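Local coordinates for Tv2483 (Treponema vincentii, PDB 6DET), which binds L-arginine with high selectivity as a treponemal lipoprotein, probably the solute-binding component of an ABC transporter for amino acids, at residues A[59-64]-A[245-250]; A[70-75]-A[238-243]. All coordinates share one frame; numbering follows the deposited sequence.

Contact 1 (A[59-64]-A[245-250]); sequences VGYDID and ETIPNF
D64 lays its CB on the ring of F250. D64 CB stands 3.6 Å from the centroid of the F250 ring, 1° off the normal, a CH-pi contact made squarely over the middle of the face. On the opposite face, off-centre toward the rim, lies T246 O, the carbonyl one turn back in the same helix, so that the ring has a neighbour on each face. Towards the rim, F250 CE2 comes to 3.4 Å from D64 O. The carboxylate of D64 does not lie parallel to the ring, the two planes being 40° apart, and its OD2 turns to K253 in a salt bridge and to W254 NE1 in a hydrogen bond. These outside partners fix the aspartate while its CB does the packing.

Y61 makes the second half of the contact. With CG anti to the backbone N (chi1 -174°), its ring reaches across to the other helix, and the ring edge meets the backbone of F250, with Y61 CE1 3.8 Å from F250 C; F250 CB is a further apolar neighbour of CE1. Farther out, Y61 OH touches the CG2 branch of I247 at 3.4 Å, the two side chains crossing at about a right angle. No hydrogen bond spans the two segments; they meet by CH-pi and van der Waals contact. G60 supplies the N-cap of the first helix, and D64 N closes its first turn on G60 O at 2.8 Å.

Helix 61-73 follows strand 58-59 in the family 3 solute-binding fold, and the contact sets its start, where Y61 and D62 bond through their backbones to I48 and L49, against the first turns of helix 246-255, away from the arginine pocket. F255 meets the Y61 ring edge-to-face, and I247 also rests on L238 and M241 of helix 228-243.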
ATOM      1  N   VAL A  59       5.087  -2.132 -13.196  1.00 35.27           N
ATOM      2  CA  VAL A  59       5.162  -0.685 -13.367  1.00 36.41           C
ATOM      3  C   VAL A  59       4.375  -0.049 -12.240  1.00 35.57           C
ATOM      4  O   VAL A  59       3.566  -0.701 -11.575  1.00 35.35           O
ATOM      5  CB  VAL A  59       4.607  -0.219 -14.729  1.00 44.18           C
ATOM      6  CG1 VAL A  59       5.484  -0.727 -15.869  1.00 50.04           C
ATOM      7  CG2 VAL A  59       3.166  -0.700 -14.915  1.00 38.34           C
ATOM      8  N   GLY A  60       4.629   1.239 -12.018  1.00 31.62           N
ATOM      9  CA  GLY A  60       3.791   1.970 -11.104  1.00 32.70           C
ATOM     10  C   GLY A  60       4.578   3.004 -10.336  1.00 31.72           C
ATOM     11  O   GLY A  60       5.792   3.149 -10.515  1.00 33.41           O
ATOM     12  N   TYR A  61       3.855   3.730  -9.489  1.00 28.87           N
ATOM     13  CA  TYR A  61       4.442   4.817  -8.713  1.00 26.24           C
ATOM     14  C   TYR A  61       5.573   4.308  -7.833  1.00 30.02           C
ATOM     15  O   TYR A  61       6.651   4.909  -7.784  1.00 33.00           O
ATOM     16  CB  TYR A  61       3.358   5.461  -7.869  1.00 29.05           C
ATOM     17  CG  TYR A  61       3.765   6.693  -7.104  1.00 28.32           C
ATOM     18  CD1 TYR A  61       4.250   7.827  -7.760  1.00 29.09           C
ATOM     19  CD2 TYR A  61       3.604   6.748  -5.725  1.00 35.32           C
ATOM     20  CE1 TYR A  61       4.588   8.993  -7.045  1.00 33.21           C
ATOM     21  CE2 TYR A  61       3.923   7.903  -5.014  1.00 29.50           C
ATOM     22  CZ  TYR A  61       4.413   9.018  -5.689  1.00 30.21           C
ATOM     23  OH  TYR A  61       4.735  10.179  -5.030  1.00 32.32           O
ATOM     24  N   ASP A  62       5.322   3.223  -7.083  1.00 29.88           N
ATOM     25  CA  ASP A  62       6.341   2.678  -6.185  1.00 30.84           C
ATOM     26  C   ASP A  62       7.521   2.161  -6.982  1.00 29.04           C
ATOM     27  O   ASP A  62       8.665   2.257  -6.543  1.00 30.02           O
ATOM     28  CB  ASP A  62       5.786   1.537  -5.333  1.00 29.17           C
ATOM     29  CG  ASP A  62       4.849   1.980  -4.238  1.00 30.00           C
ATOM     30  OD1 ASP A  62       4.633   3.201  -4.044  1.00 30.72           O
ATOM     31  OD2 ASP A  62       4.339   1.082  -3.530  1.00 30.22           O
ATOM     32  N   ILE A  63       7.251   1.616  -8.165  1.00 33.65           N
ATOM     33  CA  ILE A  63       8.310   1.068  -8.998  1.00 29.93           C
ATOM     34  C   ILE A  63       9.184   2.187  -9.535  1.00 32.10           C
ATOM     35  O   ILE A  63      10.416   2.074  -9.571  1.00 32.54           O
ATOM     36  CB  ILE A  63       7.682   0.247 -10.147  1.00 34.68           C
ATOM     37  CG1 ILE A  63       6.617  -0.727  -9.617  1.00 34.56           C
ATOM     38  CG2 ILE A  63       8.740  -0.467 -10.929  1.00 35.72           C
ATOM     39  CD1 ILE A  63       7.101  -1.724  -8.607  1.00 36.35           C
ATOM     40  N   ASP A  64       8.566   3.292  -9.971  1.00 32.14           N
ATOM     41  CA  ASP A  64       9.366   4.393 -10.485  1.00 31.52           C
ATOM     42  C   ASP A  64      10.252   4.965  -9.381  1.00 34.34           C
ATOM     43  O   ASP A  64      11.431   5.268  -9.607  1.00 32.80           O
ATOM     44  CB  ASP A  64       8.455   5.478 -11.059  1.00 33.83           C
ATOM     45  CG  ASP A  64       7.937   5.142 -12.452  1.00 35.42           C
ATOM     46  OD1 ASP A  64       8.430   4.190 -13.073  1.00 34.41           O
ATOM     47  OD2 ASP A  64       7.045   5.862 -12.923  1.00 38.25           O
ATOM     48  N   GLU A 245      12.045  17.376  -7.532  1.00 32.55           N
ATOM     49  CA  GLU A 245      10.780  17.263  -8.270  1.00 40.23           C
ATOM     50  C   GLU A 245      10.662  15.947  -9.024  1.00 35.80           C
ATOM     51  O   GLU A 245       9.656  15.752  -9.742  1.00 33.33           O
ATOM     52  CB  GLU A 245      10.551  18.419  -9.255  1.00 49.02           C
ATOM     53  CG  GLU A 245      10.095  19.701  -8.562  1.00 76.31           C
ATOM     54  CD  GLU A 245       8.693  19.573  -7.972  1.00100.65           C
ATOM     55  OE1 GLU A 245       7.772  19.184  -8.720  1.00125.87           O
ATOM     56  OE2 GLU A 245       8.514  19.849  -6.764  1.00103.78           O
ATOM     57  N   THR A 246      11.618  15.027  -8.881  1.00 31.87           N
ATOM     58  CA  THR A 246      11.494  13.732  -9.554  1.00 36.87           C
ATOM     59  C   THR A 246      10.266  12.981  -9.058  1.00 32.73           C
ATOM     60  O   THR A 246       9.469  12.464  -9.856  1.00 34.87           O
ATOM     61  CB  THR A 246      12.754  12.892  -9.335  1.00 35.93           C
ATOM     62  OG1 THR A 246      13.890  13.590  -9.852  1.00 41.24           O
ATOM     63  CG2 THR A 246      12.647  11.555 -10.056  1.00 33.86           C
ATOM     64  N   ILE A 247      10.077  12.925  -7.744  1.00 35.64           N
ATOM     65  CA  ILE A 247       8.971  12.141  -7.204  1.00 31.37           C
ATOM     66  C   ILE A 247       7.659  12.888  -7.442  1.00 33.78           C
ATOM     67  O   ILE A 247       6.679  12.269  -7.895  1.00 31.03           O
ATOM     68  CB  ILE A 247       9.199  11.797  -5.724  1.00 32.28           C
ATOM     69  CG1 ILE A 247      10.276  10.718  -5.634  1.00 29.72           C
ATOM     70  CG2 ILE A 247       7.904  11.266  -5.100  1.00 29.85           C
ATOM     71  CD1 ILE A 247      10.720  10.315  -4.223  1.00 31.57           C
ATOM     72  N   PRO A 248       7.584  14.202  -7.185  1.00 30.04           N
ATOM     73  CA  PRO A 248       6.367  14.943  -7.561  1.00 30.13           C
ATOM     74  C   PRO A 248       5.954  14.715  -8.999  1.00 34.24           C
ATOM     75  O   PRO A 248       4.760  14.612  -9.299  1.00 36.00           O
ATOM     76  CB  PRO A 248       6.773  16.399  -7.303  1.00 33.10           C
ATOM     77  CG  PRO A 248       7.697  16.293  -6.101  1.00 31.94           C
ATOM     78  CD  PRO A 248       8.503  15.046  -6.389  1.00 30.47           C
ATOM     79  N   ASN A 249       6.918  14.639  -9.905  1.00 33.93           N
ATOM     80  CA  ASN A 249       6.585  14.412 -11.297  1.00 34.43           C
ATOM     81  C   ASN A 249       6.169  12.970 -11.553  1.00 32.88           C
ATOM     82  O   ASN A 249       5.291  12.736 -12.387  1.00 38.75           O
ATOM     83  CB  ASN A 249       7.749  14.829 -12.188  1.00 38.52           C
ATOM     84  CG  ASN A 249       7.798  16.332 -12.381  1.00 39.86           C
ATOM     85  OD1 ASN A 249       6.803  17.026 -12.151  1.00 39.84           O
ATOM     86  ND2 ASN A 249       8.950  16.845 -12.782  1.00 39.46           N
ATOM     87  N   PHE A 250       6.746  12.000 -10.837  1.00 36.85           N
ATOM     88  CA  PHE A 250       6.186  10.645 -10.872  1.00 37.22           C
ATOM     89  C   PHE A 250       4.735  10.664 -10.407  1.00 28.74           C
ATOM     90  O   PHE A 250       3.884   9.957 -10.950  1.00 32.89           O
ATOM     91  CB  PHE A 250       6.967   9.672  -9.972  1.00 39.04           C
ATOM     92  CG  PHE A 250       8.371   9.276 -10.461  1.00 34.63           C
ATOM     93  CD1 PHE A 250       8.716   9.243 -11.807  1.00 37.89           C
ATOM     94  CD2 PHE A 250       9.331   8.886  -9.524  1.00 32.04           C
ATOM     95  CE1 PHE A 250       9.999   8.848 -12.208  1.00 39.35           C
ATOM     96  CE2 PHE A 250      10.595   8.509  -9.923  1.00 33.00           C
ATOM     97  CZ  PHE A 250      10.927   8.492 -11.263  1.00 36.64           C
TER

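Contact 2 (A[70-75]-A[238-243]); sequences CRRLGI and LAEMNE
R72 and M241 form the close-packed part of this contact: CG of the methionine sits over the centre of the guanidinium face, 3.4 Å above its plane and 3.5 Å from R72 CZ. M241 is buried, and besides R72 it touches E68 and L69 on the same helix as the arginine. The arginine gets there by a nearly straight chain, extended from CG to NE, which carries the flat group across the gap between segments 70-75 and 238-243, whose closest CA atoms, of R72 and M241, are 9.5 Å apart.

At the guanidinium edge stands E240, on the exposed side of the contact. R72 NH1 donates to E240 OE1 at 2.8 Å, in a salt bridge bent to 146° at the hydrogen. The oxygen is met on its anti side, 31° out of the carboxylate plane, and it lies somewhat tilted from the guanidinium plane. The chains also run close alongside: E240 CG lies at the guanidinium edge, 3.4 Å from R72 NH1, and R72 CD is as near to E240 OE1.

Helix 61-73 belongs to the family 3 solute-binding fold, where it leads into strand 76-81, paired in parallel with strand 37-42. Its end carries a Schellman motif: G74, at positive phi, and I75 both send backbone N-H groups back into the last turn, the latter with I75 N to C70 O at 3.1 Å.

Around R72, further acids form salt bridges, E68 OE2 with its NE and D244 OD2 with its NH1, so its positive charge is shared among three acidic residues. Away from this cluster, L73 turns to K233, I234 and V237, farther back along helix 228-243.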
ATOM      1  N   CYS A  70      17.408   3.386  -6.572  1.00 33.02           N
ATOM      2  CA  CYS A  70      18.506   2.431  -6.690  1.00 29.61           C
ATOM      3  C   CYS A  70      19.501   2.876  -7.751  1.00 32.74           C
ATOM      4  O   CYS A  70      20.718   2.699  -7.590  1.00 35.97           O
ATOM      5  CB  CYS A  70      17.937   1.031  -6.998  1.00 29.66           C
ATOM      6  SG  CYS A  70      17.137   0.249  -5.626  1.00 35.31           S
ATOM      7  N   ARG A  71      19.020   3.508  -8.828  1.00 34.44           N
ATOM      8  CA  ARG A  71      19.957   4.018  -9.814  1.00 35.22           C
ATOM      9  C   ARG A  71      20.911   5.011  -9.170  1.00 36.94           C
ATOM     10  O   ARG A  71      22.123   4.942  -9.371  1.00 38.84           O
ATOM     11  CB  ARG A  71      19.238   4.680 -10.985  1.00 41.15           C
ATOM     12  CG  ARG A  71      20.221   5.110 -12.083  1.00 46.87           C
ATOM     13  CD  ARG A  71      19.549   5.970 -13.124  1.00 47.59           C
ATOM     14  NE  ARG A  71      19.243   7.291 -12.585  1.00 43.38           N
ATOM     15  CZ  ARG A  71      20.129   8.281 -12.495  1.00 49.82           C
ATOM     16  NH1 ARG A  71      21.364   8.100 -12.922  1.00 49.73           N
ATOM     17  NH2 ARG A  71      19.780   9.450 -11.978  1.00 44.02           N
ATOM     18  N   ARG A  72      20.369   5.944  -8.388  1.00 37.63           N
ATOM     19  CA  ARG A  72      21.224   6.939  -7.743  1.00 38.33           C
ATOM     20  C   ARG A  72      22.182   6.306  -6.744  1.00 35.89           C
ATOM     21  O   ARG A  72      23.285   6.835  -6.531  1.00 40.25           O
ATOM     22  CB  ARG A  72      20.362   7.994  -7.048  1.00 40.63           C
ATOM     23  CG  ARG A  72      19.626   8.884  -8.020  1.00 33.25           C
ATOM     24  CD  ARG A  72      18.811   9.987  -7.340  1.00 38.15           C
ATOM     25  NE  ARG A  72      17.944  10.664  -8.295  1.00 40.70           N
ATOM     26  CZ  ARG A  72      17.493  11.908  -8.161  1.00 43.15           C
ATOM     27  NH1 ARG A  72      17.839  12.635  -7.103  1.00 38.60           N
ATOM     28  NH2 ARG A  72      16.688  12.423  -9.084  1.00 44.74           N
ATOM     29  N   LEU A  73      21.770   5.229  -6.075  1.00 36.56           N
ATOM     30  CA  LEU A  73      22.632   4.541  -5.115  1.00 37.67           C
ATOM     31  C   LEU A  73      23.621   3.589  -5.762  1.00 45.19           C
ATOM     32  O   LEU A  73      24.485   3.032  -5.060  1.00 41.67           O
ATOM     33  CB  LEU A  73      21.788   3.778  -4.101  1.00 39.27           C
ATOM     34  CG  LEU A  73      21.040   4.663  -3.105  1.00 42.04           C
ATOM     35  CD1 LEU A  73      20.105   3.837  -2.290  1.00 42.27           C
ATOM     36  CD2 LEU A  73      22.046   5.412  -2.190  1.00 46.44           C
ATOM     37  N   GLY A  74      23.564   3.422  -7.079  1.00 42.05           N
ATOM     38  CA  GLY A  74      24.517   2.546  -7.740  1.00 41.53           C
ATOM     39  C   GLY A  74      24.248   1.066  -7.538  1.00 39.18           C
ATOM     40  O   GLY A  74      25.181   0.258  -7.650  1.00 41.36           O
ATOM     41  N   ILE A  75      22.989   0.683  -7.298  1.00 40.63           N
ATOM     42  CA  ILE A  75      22.607  -0.687  -6.982  1.00 38.58           C
ATOM     43  C   ILE A  75      21.444  -1.082  -7.877  1.00 42.60           C
ATOM     44  O   ILE A  75      20.707  -0.231  -8.389  1.00 38.03           O
ATOM     45  CB  ILE A  75      22.218  -0.871  -5.490  1.00 36.25           C
ATOM     46  CG1 ILE A  75      20.970  -0.058  -5.132  1.00 35.81           C
ATOM     47  CG2 ILE A  75      23.398  -0.485  -4.585  1.00 35.76           C
ATOM     48  CD1 ILE A  75      20.563  -0.162  -3.670  1.00 40.78           C
ATOM     49  N   LEU A 238      15.566   9.577  -1.083  1.00 29.56           N
ATOM     50  CA  LEU A 238      14.168   9.966  -1.271  1.00 30.40           C
ATOM     51  C   LEU A 238      13.990  11.469  -1.097  1.00 31.68           C
ATOM     52  O   LEU A 238      13.218  12.100  -1.826  1.00 29.97           O
ATOM     53  CB  LEU A 238      13.268   9.230  -0.282  1.00 31.17           C
ATOM     54  CG  LEU A 238      13.033   7.731  -0.546  1.00 37.67           C
ATOM     55  CD1 LEU A 238      12.159   7.103   0.550  1.00 30.80           C
ATOM     56  CD2 LEU A 238      12.415   7.519  -1.942  1.00 34.81           C
ATOM     57  N   ALA A 239      14.661  12.051  -0.104  1.00 29.97           N
ATOM     58  CA  ALA A 239      14.541  13.493   0.115  1.00 29.35           C
ATOM     59  C   ALA A 239      15.060  14.267  -1.087  1.00 32.59           C
ATOM     60  O   ALA A 239      14.418  15.221  -1.547  1.00 31.67           O
ATOM     61  CB  ALA A 239      15.278  13.896   1.387  1.00 33.78           C
ATOM     62  N   GLU A 240      16.215  13.863  -1.614  1.00 34.47           N
ATOM     63  CA  GLU A 240      16.770  14.494  -2.803  1.00 33.36           C
ATOM     64  C   GLU A 240      15.795  14.381  -3.966  1.00 33.53           C
ATOM     65  O   GLU A 240      15.576  15.348  -4.707  1.00 35.44           O
ATOM     66  CB  GLU A 240      18.113  13.833  -3.148  1.00 34.45           C
ATOM     67  CG  GLU A 240      18.829  14.364  -4.396  1.00 45.04           C
ATOM     68  CD  GLU A 240      20.122  13.593  -4.720  1.00 51.82           C
ATOM     69  OE1 GLU A 240      20.042  12.501  -5.324  1.00 41.75           O
ATOM     70  OE2 GLU A 240      21.219  14.073  -4.360  1.00 52.41           O
ATOM     71  N   MET A 241      15.208  13.192  -4.140  1.00 31.90           N
ATOM     72  CA  MET A 241      14.311  12.946  -5.262  1.00 30.18           C
ATOM     73  C   MET A 241      12.999  13.705  -5.112  1.00 30.76           C
ATOM     74  O   MET A 241      12.314  13.952  -6.114  1.00 32.79           O
ATOM     75  CB  MET A 241      14.017  11.439  -5.389  1.00 31.30           C
ATOM     76  CG  MET A 241      15.183  10.631  -5.866  1.00 35.49           C
ATOM     77  SD  MET A 241      14.938   8.843  -5.674  1.00 32.96           S
ATOM     78  CE  MET A 241      13.493   8.605  -6.673  1.00 32.16           C
ATOM     79  N   ASN A 242      12.622  14.059  -3.883  1.00 29.24           N
ATOM     80  CA  ASN A 242      11.395  14.824  -3.685  1.00 33.21           C
ATOM     81  C   ASN A 242      11.648  16.303  -3.894  1.00 34.17           C
ATOM     82  O   ASN A 242      10.854  16.985  -4.550  1.00 33.37           O
ATOM     83  CB  ASN A 242      10.828  14.576  -2.291  1.00 32.83           C
ATOM     84  CG  ASN A 242       9.364  14.942  -2.199  1.00 32.48           C
ATOM     85  OD1 ASN A 242       8.540  14.368  -2.904  1.00 33.38           O
ATOM     86  ND2 ASN A 242       9.035  15.917  -1.356  1.00 29.94           N
ATOM     87  N   GLU A 243      12.759  16.809  -3.342  1.00 31.10           N
ATOM     88  CA  GLU A 243      13.076  18.231  -3.471  1.00 31.97           C
ATOM     89  C   GLU A 243      13.356  18.602  -4.914  1.00 31.43           C
ATOM     90  O   GLU A 243      13.015  19.709  -5.342  1.00 38.05           O
ATOM     91  CB  GLU A 243      14.281  18.588  -2.607  1.00 32.29           C
ATOM     92  CG  GLU A 243      14.870  19.984  -2.877  1.00 32.63           C
ATOM     93  CD  GLU A 243      13.871  21.080  -2.673  1.00 39.00           C
ATOM     94  OE1 GLU A 243      12.940  20.854  -1.890  1.00 35.31           O
ATOM     95  OE2 GLU A 243      14.039  22.179  -3.267  1.00 35.59           O
TER

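Helix 61-73 serves both contacts, with its first turn in contact 1 and its last in contact 2; their centres are 11 Å apart on the same side of the chain's centre. Its partners, helices 246-255 and 228-243, follow each other in sequence, and contact 2 is nested inside the chain loop closed by contact 1. The two meet directly at the turn between these helices, where I247 N lies 3.0 Å from M241 O, a probable hydrogen bond. Helix 61-73 thus packs along its length against the last two helices of the chain, within the family 3 range; the side chain of Y61 is about 12 Å from the bound arginine.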